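Glyoxylate-induced Protein (Pseudomonas aeruginosa, PDB 1SQ4) is of uncertain function but has the double beta-barrel architecture of a bicupin and may act as a ureidoglycine aminohydrolase. Local coordinates at residues Y117-P122 / M187-H192; K143-V148 / P152-F157. All coordinates share one frame; numbering follows the deposited sequence.

Interaction 1 (Y117-P122 / M187-H192); sequences YAFIPP and MRHDMH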
ATOM      1  N   TYR A 117      14.729  32.390 -27.111  1.00  7.02           N
ATOM      2  CA  TYR A 117      13.406  31.772 -27.249  1.00  6.33           C
ATOM      3  C   TYR A 117      12.850  32.008 -28.653  1.00  4.87           C
ATOM      4  O   TYR A 117      12.831  33.129 -29.142  1.00  5.24           O
ATOM      5  CB  TYR A 117      12.470  32.383 -26.199  1.00  6.68           C
ATOM      6  CG  TYR A 117      11.099  31.746 -26.033  1.00  5.94           C
ATOM      7  CD1 TYR A 117      10.822  30.919 -24.945  1.00  5.02           C
ATOM      8  CD2 TYR A 117      10.052  32.071 -26.890  1.00  5.10           C
ATOM      9  CE1 TYR A 117       9.535  30.446 -24.699  1.00  4.45           C
ATOM     10  CE2 TYR A 117       8.763  31.606 -26.658  1.00  6.42           C
ATOM     11  CZ  TYR A 117       8.507  30.796 -25.555  1.00  6.28           C
ATOM     12  OH  TYR A 117       7.214  30.382 -25.306  1.00  7.30           O
ATOM     13  N   ALA A 118      12.384  30.949 -29.295  1.00  5.27           N
ATOM     14  CA  ALA A 118      11.848  31.080 -30.639  1.00  5.08           C
ATOM     15  C   ALA A 118      10.547  30.307 -30.820  1.00  3.94           C
ATOM     16  O   ALA A 118      10.444  29.151 -30.416  1.00  5.14           O
ATOM     17  CB  ALA A 118      12.888  30.610 -31.655  1.00  3.17           C
ATOM     18  N   PHE A 119       9.551  30.963 -31.411  1.00  3.83           N
ATOM     19  CA  PHE A 119       8.257  30.343 -31.668  1.00  3.79           C
ATOM     20  C   PHE A 119       8.084  30.172 -33.167  1.00  5.32           C
ATOM     21  O   PHE A 119       8.155  31.131 -33.942  1.00  6.99           O
ATOM     22  CB  PHE A 119       7.110  31.189 -31.114  1.00  3.03           C
ATOM     23  CG  PHE A 119       5.748  30.652 -31.463  1.00  4.03           C
ATOM     24  CD1 PHE A 119       5.006  31.219 -32.494  1.00  4.94           C
ATOM     25  CD2 PHE A 119       5.240  29.527 -30.815  1.00  2.44           C
ATOM     26  CE1 PHE A 119       3.789  30.669 -32.879  1.00  3.08           C
ATOM     27  CE2 PHE A 119       4.027  28.972 -31.195  1.00  1.09           C
ATOM     28  CZ  PHE A 119       3.302  29.545 -32.230  1.00  2.59           C
ATOM     29  N   ILE A 120       7.848  28.936 -33.571  1.00  5.47           N
ATOM     30  CA  ILE A 120       7.698  28.617 -34.969  1.00  5.04           C
ATOM     31  C   ILE A 120       6.274  28.186 -35.180  1.00  3.74           C
ATOM     32  O   ILE A 120       5.820  27.253 -34.548  1.00  5.00           O
ATOM     33  CB  ILE A 120       8.636  27.478 -35.331  1.00  5.41           C
ATOM     34  CG1 ILE A 120      10.056  27.847 -34.914  1.00  5.91           C
ATOM     35  CG2 ILE A 120       8.574  27.177 -36.802  1.00  5.57           C
ATOM     36  CD1 ILE A 120      11.045  26.758 -35.207  1.00  8.05           C
ATOM     37  N   PRO A 121       5.529  28.903 -36.033  1.00  4.03           N
ATOM     38  CA  PRO A 121       4.126  28.575 -36.325  1.00  4.72           C
ATOM     39  C   PRO A 121       4.003  27.344 -37.221  1.00  4.89           C
ATOM     40  O   PRO A 121       4.915  27.021 -37.981  1.00  5.29           O
ATOM     41  CB  PRO A 121       3.596  29.853 -36.981  1.00  4.06           C
ATOM     42  CG  PRO A 121       4.815  30.445 -37.606  1.00  5.88           C
ATOM     43  CD  PRO A 121       5.864  30.243 -36.538  1.00  3.61           C
ATOM     44  N   PRO A 122       2.862  26.653 -37.154  1.00  4.20           N
ATOM     45  CA  PRO A 122       2.638  25.448 -37.955  1.00  4.88           C
ATOM     46  C   PRO A 122       2.860  25.622 -39.445  1.00  5.28           C
ATOM     47  O   PRO A 122       2.389  26.586 -40.040  1.00  5.23           O
ATOM     48  CB  PRO A 122       1.205  25.068 -37.606  1.00  3.77           C
ATOM     49  CG  PRO A 122       0.568  26.384 -37.355  1.00  3.88           C
ATOM     50  CD  PRO A 122       1.603  27.140 -36.571  1.00  3.00           C
HETATM   51  N   MSE A 187      -5.599  35.042 -28.637  1.00 11.48           N
HETATM   52  CA  MSE A 187      -6.284  33.804 -28.914  1.00 12.56           C
HETATM   53  C   MSE A 187      -5.727  33.019 -30.090  1.00 12.60           C
HETATM   54  O   MSE A 187      -6.206  31.937 -30.394  1.00 11.79           O
HETATM   55  CB  MSE A 187      -7.770  34.088 -29.123  1.00 15.68           C
HETATM   56  CG  MSE A 187      -8.668  33.269 -28.215  1.00 21.65           C
HETATM   57 SE   MSE A 187      -8.224  33.438 -26.318  1.00 28.78          SE
HETATM   58  CE  MSE A 187      -9.721  34.558 -25.811  1.00 31.15           C
ATOM     59  N   ARG A 188      -4.714  33.560 -30.753  1.00 13.95           N
ATOM     60  CA  ARG A 188      -4.111  32.876 -31.886  1.00 14.15           C
ATOM     61  C   ARG A 188      -3.222  31.744 -31.388  1.00 13.97           C
ATOM     62  O   ARG A 188      -3.045  30.741 -32.073  1.00 15.52           O
ATOM     63  CB  ARG A 188      -3.292  33.858 -32.715  1.00 16.16           C
ATOM     64  CG  ARG A 188      -4.124  34.909 -33.427  1.00 20.05           C
ATOM     65  CD  ARG A 188      -3.229  35.796 -34.286  1.00 24.02           C
ATOM     66  NE  ARG A 188      -2.297  36.549 -33.451  1.00 27.52           N
ATOM     67  CZ  ARG A 188      -1.188  37.133 -33.889  1.00 29.13           C
ATOM     68  NH1 ARG A 188      -0.851  37.058 -35.172  1.00 30.26           N
ATOM     69  NH2 ARG A 188      -0.414  37.791 -33.034  1.00 29.83           N
ATOM     70  N   HIS A 189      -2.658  31.904 -30.195  1.00 13.12           N
ATOM     71  CA  HIS A 189      -1.814  30.867 -29.626  1.00 11.90           C
ATOM     72  C   HIS A 189      -2.632  29.876 -28.854  1.00 11.81           C
ATOM     73  O   HIS A 189      -3.489  30.252 -28.048  1.00 10.22           O
ATOM     74  CB  HIS A 189      -0.777  31.442 -28.682  1.00 12.72           C
ATOM     75  CG  HIS A 189       0.458  31.901 -29.367  1.00 14.27           C
ATOM     76  ND1 HIS A 189       0.641  33.203 -29.771  1.00 16.21           N
ATOM     77  CD2 HIS A 189       1.555  31.223 -29.776  1.00 15.04           C
ATOM     78  CE1 HIS A 189       1.795  33.308 -30.401  1.00 18.45           C
ATOM     79  NE2 HIS A 189       2.369  32.116 -30.418  1.00 16.43           N
ATOM     80  N   ASP A 190      -2.352  28.600 -29.088  1.00 11.85           N
ATOM     81  CA  ASP A 190      -3.071  27.545 -28.398  1.00 11.32           C
ATOM     82  C   ASP A 190      -2.161  26.832 -27.407  1.00 11.18           C
ATOM     83  O   ASP A 190      -2.489  25.768 -26.888  1.00 11.93           O
ATOM     84  CB  ASP A 190      -3.681  26.570 -29.418  1.00  9.83           C
ATOM     85  CG  ASP A 190      -2.646  25.727 -30.143  1.00  9.80           C
ATOM     86  OD1 ASP A 190      -1.462  26.113 -30.203  1.00 11.56           O
ATOM     87  OD2 ASP A 190      -3.036  24.666 -30.677  1.00  9.66           O
HETATM   88  N   MSE A 191      -1.019  27.442 -27.130  1.00 12.79           N
HETATM   89  CA  MSE A 191      -0.077  26.861 -26.189  1.00 15.37           C
HETATM   90  C   MSE A 191       0.856  27.929 -25.652  1.00 13.87           C
HETATM   91  O   MSE A 191       1.208  28.881 -26.352  1.00 14.08           O
HETATM   92  CB  MSE A 191       0.772  25.782 -26.856  1.00 19.01           C
HETATM   93  CG  MSE A 191       1.846  26.337 -27.768  1.00 25.26           C
HETATM   94 SE   MSE A 191       3.211  25.021 -28.110  1.00 35.78          SE
HETATM   95  CE  MSE A 191       4.213  25.942 -29.500  1.00 32.44           C
ATOM     96  N   HIS A 192       1.262  27.761 -24.404  1.00 10.50           N
ATOM     97  CA  HIS A 192       2.176  28.693 -23.792  1.00  7.68           C
ATOM     98  C   HIS A 192       3.364  27.896 -23.274  1.00  7.81           C
ATOM     99  O   HIS A 192       3.214  26.779 -22.777  1.00  8.96           O
ATOM    100  CB  HIS A 192       1.511  29.423 -22.620  1.00  4.56           C
ATOM    101  CG  HIS A 192       0.430  30.385 -23.023  1.00  3.88           C
ATOM    102  ND1 HIS A 192      -0.552  30.791 -22.139  1.00  1.00           N
ATOM    103  CD2 HIS A 192       0.203  31.060 -24.170  1.00  4.78           C
ATOM    104  CE1 HIS A 192      -1.330  31.677 -22.732  1.00  1.00           C
ATOM    105  NE2 HIS A 192      -0.898  31.862 -23.964  1.00  2.73           N
TER
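His189 meets Phe119 through the edge of its imidazole, in a T-shaped pair with the histidine as the edge and the phenylalanine as the face. The ring centroids lie 4.3 Å apart and the planes are inclined at 62°, so the arrangement is well short of a parallel stack. The leading atom is His189 NE2, which stands over one face of the Phe119 ring but is displaced toward its rim, with Phe119 CE1 as the closest atom at 3.2 Å. The neighbouring edge carbon also takes part, since His189 CD2 comes within 3.4 Å of Phe119 CZ. The two side chains advance from opposite directions: Phe119 reaches out with CG anti to its backbone N (chi1 175°), which carries the ring away from its own strand to receive the imidazole. Next, Met191, modelled as selenomethionine, supplies the second touch: its terminal CE lies 3.5 Å from Phe119 CE2, near the plane of the phenyl ring and hence at its edge. An extended chain beyond CG lets this methyl span the gap, although the CA atoms of Phe119 and His192, the nearest across the two segments, remain 10.1 Å apart. No hydrogen bond crosses between the segments, so the contact rests on the aromatic pair and the Met191 methyl. Tyr117 adds a tie just beyond, its OH bonding to the backbone O of Val193. Phe119 belongs to strand 116-120, flanked in its antiparallel sheet by strands 90-98 and 157-160, whereas Met191 begins strand 191-198 of the other large sheet; the contact therefore bridges the two cupin barrels, with Glu91 and Val93 of strand 90-98 also packing on Met191.

Interaction 2 (K143-V148 / P152-F157); sequences KHYQKV and PLPEAF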
ATOM      1  N   LYS A 143       3.838  20.432 -30.835  1.00  3.99           N
ATOM      2  CA  LYS A 143       2.414  20.199 -30.647  1.00  3.70           C
ATOM      3  C   LYS A 143       1.664  20.468 -31.930  1.00  4.24           C
ATOM      4  O   LYS A 143       2.031  21.348 -32.703  1.00  5.12           O
ATOM      5  CB  LYS A 143       1.833  21.113 -29.569  1.00  3.52           C
ATOM      6  CG  LYS A 143       0.306  21.033 -29.428  1.00  1.00           C
ATOM      7  CD  LYS A 143      -0.198  22.208 -28.602  1.00  1.00           C
ATOM      8  CE  LYS A 143      -1.698  22.162 -28.278  1.00  1.00           C
ATOM      9  NZ  LYS A 143      -2.605  21.921 -29.430  1.00  1.00           N
ATOM     10  N   HIS A 144       0.611  19.707 -32.165  1.00  4.39           N
ATOM     11  CA  HIS A 144      -0.174  19.950 -33.347  1.00  5.92           C
ATOM     12  C   HIS A 144      -1.019  21.174 -33.019  1.00  6.23           C
ATOM     13  O   HIS A 144      -1.762  21.201 -32.028  1.00  6.50           O
ATOM     14  CB  HIS A 144      -1.056  18.743 -33.666  1.00  8.69           C
ATOM     15  CG  HIS A 144      -0.316  17.610 -34.308  1.00  9.36           C
ATOM     16  ND1 HIS A 144      -0.785  16.312 -34.282  1.00 12.71           N
ATOM     17  CD2 HIS A 144       0.833  17.576 -35.018  1.00 11.73           C
ATOM     18  CE1 HIS A 144       0.043  15.532 -34.949  1.00 10.95           C
ATOM     19  NE2 HIS A 144       1.036  16.271 -35.407  1.00 11.35           N
ATOM     20  N   TYR A 145      -0.873  22.198 -33.848  1.00  6.82           N
ATOM     21  CA  TYR A 145      -1.602  23.440 -33.675  1.00  8.15           C
ATOM     22  C   TYR A 145      -3.073  23.236 -33.976  1.00  8.44           C
ATOM     23  O   TYR A 145      -3.431  22.505 -34.894  1.00  9.00           O
ATOM     24  CB  TYR A 145      -1.024  24.514 -34.603  1.00  7.59           C
ATOM     25  CG  TYR A 145      -1.758  25.835 -34.518  1.00  8.41           C
ATOM     26  CD1 TYR A 145      -2.644  26.230 -35.521  1.00  6.21           C
ATOM     27  CD2 TYR A 145      -1.607  26.677 -33.403  1.00  7.15           C
ATOM     28  CE1 TYR A 145      -3.360  27.417 -35.420  1.00  4.94           C
ATOM     29  CE2 TYR A 145      -2.329  27.870 -33.301  1.00  5.60           C
ATOM     30  CZ  TYR A 145      -3.203  28.223 -34.316  1.00  3.68           C
ATOM     31  OH  TYR A 145      -3.951  29.359 -34.219  1.00  3.95           O
ATOM     32  N   GLN A 146      -3.929  23.877 -33.194  1.00 10.07           N
ATOM     33  CA  GLN A 146      -5.355  23.748 -33.419  1.00 11.77           C
ATOM     34  C   GLN A 146      -5.901  25.016 -34.058  1.00 13.35           C
ATOM     35  O   GLN A 146      -5.947  26.077 -33.432  1.00 13.40           O
ATOM     36  CB  GLN A 146      -6.079  23.464 -32.115  1.00 11.53           C
ATOM     37  CG  GLN A 146      -7.559  23.241 -32.302  1.00 11.03           C
ATOM     38  CD  GLN A 146      -8.212  22.696 -31.055  1.00 11.30           C
ATOM     39  OE1 GLN A 146      -9.438  22.523 -31.006  1.00 11.68           O
ATOM     40  NE2 GLN A 146      -7.396  22.418 -30.031  1.00  8.30           N
ATOM     41  N   LYS A 147      -6.292  24.887 -35.321  1.00 14.39           N
ATOM     42  CA  LYS A 147      -6.830  25.993 -36.090  1.00 14.84           C
ATOM     43  C   LYS A 147      -8.278  26.239 -35.736  1.00 15.31           C
ATOM     44  O   LYS A 147      -9.072  25.307 -35.634  1.00 15.66           O
ATOM     45  CB  LYS A 147      -6.754  25.693 -37.588  1.00 16.71           C
ATOM     46  CG  LYS A 147      -7.318  26.798 -38.476  1.00 18.25           C
ATOM     47  CD  LYS A 147      -6.393  28.006 -38.478  1.00 21.48           C
ATOM     48  CE  LYS A 147      -7.040  29.204 -39.156  1.00 23.83           C
ATOM     49  NZ  LYS A 147      -8.286  29.617 -38.446  1.00 26.32           N
ATOM     50  N   VAL A 148      -8.620  27.504 -35.544  1.00 13.86           N
ATOM     51  CA  VAL A 148      -9.993  27.856 -35.263  1.00 13.85           C
ATOM     52  C   VAL A 148     -10.414  28.945 -36.239  1.00 12.65           C
ATOM     53  O   VAL A 148      -9.739  29.968 -36.389  1.00 11.09           O
ATOM     54  CB  VAL A 148     -10.190  28.318 -33.785  1.00 13.67           C
ATOM     55  CG1 VAL A 148      -9.071  29.245 -33.362  1.00 14.02           C
ATOM     56  CG2 VAL A 148     -11.541  29.003 -33.641  1.00 10.74           C
ATOM     57  N   PRO A 152      -6.648  33.868 -36.952  1.00 10.48           N
ATOM     58  CA  PRO A 152      -5.473  33.678 -37.804  1.00 10.40           C
ATOM     59  C   PRO A 152      -4.326  32.990 -37.078  1.00 10.63           C
ATOM     60  O   PRO A 152      -4.208  33.084 -35.856  1.00 11.60           O
ATOM     61  CB  PRO A 152      -5.123  35.102 -38.210  1.00 10.19           C
ATOM     62  CG  PRO A 152      -5.526  35.890 -37.000  1.00  8.87           C
ATOM     63  CD  PRO A 152      -6.864  35.299 -36.671  1.00  8.79           C
ATOM     64  N   LEU A 153      -3.481  32.300 -37.833  1.00 11.64           N
ATOM     65  CA  LEU A 153      -2.327  31.608 -37.257  1.00 11.93           C
ATOM     66  C   LEU A 153      -1.426  32.572 -36.515  1.00 12.86           C
ATOM     67  O   LEU A 153      -1.313  33.745 -36.879  1.00 13.83           O
ATOM     68  CB  LEU A 153      -1.498  30.955 -38.344  1.00 11.23           C
ATOM     69  CG  LEU A 153      -2.149  29.904 -39.219  1.00  9.86           C
ATOM     70  CD1 LEU A 153      -1.312  29.763 -40.462  1.00 10.59           C
ATOM     71  CD2 LEU A 153      -2.264  28.585 -38.478  1.00 10.27           C
ATOM     72  N   PRO A 154      -0.753  32.084 -35.472  1.00 12.70           N
ATOM     73  CA  PRO A 154       0.145  32.931 -34.693  1.00 13.67           C
ATOM     74  C   PRO A 154       1.388  33.241 -35.503  1.00 15.18           C
ATOM     75  O   PRO A 154       1.846  32.411 -36.294  1.00 16.75           O
ATOM     76  CB  PRO A 154       0.432  32.084 -33.464  1.00 13.23           C
ATOM     77  CG  PRO A 154       0.365  30.701 -34.000  1.00 13.49           C
ATOM     78  CD  PRO A 154      -0.841  30.735 -34.901  1.00 12.46           C
ATOM     79  N   GLU A 155       1.920  34.445 -35.331  1.00 17.18           N
ATOM     80  CA  GLU A 155       3.117  34.853 -36.063  1.00 18.53           C
ATOM     81  C   GLU A 155       4.363  34.524 -35.266  1.00 17.22           C
ATOM     82  O   GLU A 155       4.365  34.611 -34.042  1.00 19.70           O
ATOM     83  CB  GLU A 155       3.064  36.351 -36.382  1.00 20.06           C
ATOM     84  CG  GLU A 155       2.251  36.675 -37.640  1.00 26.36           C
ATOM     85  CD  GLU A 155       1.750  38.110 -37.666  1.00 31.48           C
ATOM     86  OE1 GLU A 155       1.137  38.551 -36.660  1.00 33.37           O
ATOM     87  OE2 GLU A 155       1.950  38.797 -38.696  1.00 34.21           O
ATOM     88  N   ALA A 156       5.411  34.125 -35.978  1.00 15.21           N
ATOM     89  CA  ALA A 156       6.682  33.772 -35.370  1.00 11.97           C
ATOM     90  C   ALA A 156       7.323  34.972 -34.710  1.00 10.88           C
ATOM     91  O   ALA A 156       6.882  36.104 -34.877  1.00 10.90           O
ATOM     92  CB  ALA A 156       7.621  33.220 -36.413  1.00 10.68           C
ATOM     93  N   PHE A 157       8.367  34.706 -33.942  1.00 10.25           N
ATOM     94  CA  PHE A 157       9.107  35.749 -33.270  1.00  8.18           C
ATOM     95  C   PHE A 157      10.249  35.102 -32.505  1.00  8.17           C
ATOM     96  O   PHE A 157      10.199  33.915 -32.181  1.00  7.12           O
ATOM     97  CB  PHE A 157       8.176  36.559 -32.357  1.00  8.88           C
ATOM     98  CG  PHE A 157       7.529  35.762 -31.271  1.00  7.38           C
ATOM     99  CD1 PHE A 157       8.213  35.503 -30.094  1.00  7.02           C
ATOM    100  CD2 PHE A 157       6.243  35.257 -31.427  1.00  8.16           C
ATOM    101  CE1 PHE A 157       7.633  34.762 -29.084  1.00  7.38           C
ATOM    102  CE2 PHE A 157       5.646  34.508 -30.420  1.00  7.49           C
ATOM    103  CZ  PHE A 157       6.348  34.259 -29.248  1.00  8.51           C
TER
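Tyr145 OH is held by a hydrogen bond to the backbone O of Arg188, while Pro154 packs against the same end of the phenol. Pro154 CD lies 3.5 Å from Tyr145 OH and extends its contact to the adjoining ring carbons, with Pro154 CG 4.0 Å from Tyr145 CE2. The phenol and the proline approach from opposite directions. Leucine contributes along the other border of the ring: Leu153 CD2 comes within 3.5 Å of Tyr145 CE1, and its position is oblique, neither squarely over the face nor at the edge. An extended first torsion in Tyr145 (chi1 178°) sends the ring across to the 152-157 segment, where these two consecutive residues receive it. The same Leu153 methyl also meets the aliphatic part of Lys147, with Leu153 CD2 4.2 Å from Lys147 CD, the two side chains crossing at about a right angle. Bends at chi2 and chi4 bring the amine of Lys147 back to the turn, where NZ bonds to Val151 O. From outside, Asp190 anchors the start of the 143-148 segment by way of Lys143 and Gln146. No hydrogen bond joins the two segments; the contact between them is apolar, with the bond from Lys147 to Val151 beside it. The chemistry implies an amphipathic use of Tyr145: its ring carbons pack against leucine and proline, and its hydroxyl is satisfied by a carbonyl, which probably helps to hold the phenol in place.

In the fold
Interactions 1 and 2 have centres about 6 Å apart and lie on the same side of the chain's centre. Two probable hydrogen bonds tie them directly: Tyr145 OH is 2.7 Å from Arg188 O, and Gln146 N is 2.8 Å from Asp190 OD2. Pro154 also packs on Phe119, so the loop of interaction 2 lies beside the aromatic pair of interaction 1. A salt bridge between Glu155 OE1 and Arg188 NH1 ties 152-157 to 187-192 as well. Together they make a continuous interface in which the chain after strand 136-144 runs beside the meeting of the two large sheets. No ligand or metal is known at either contact, so a role in a catalytic site cannot be assigned.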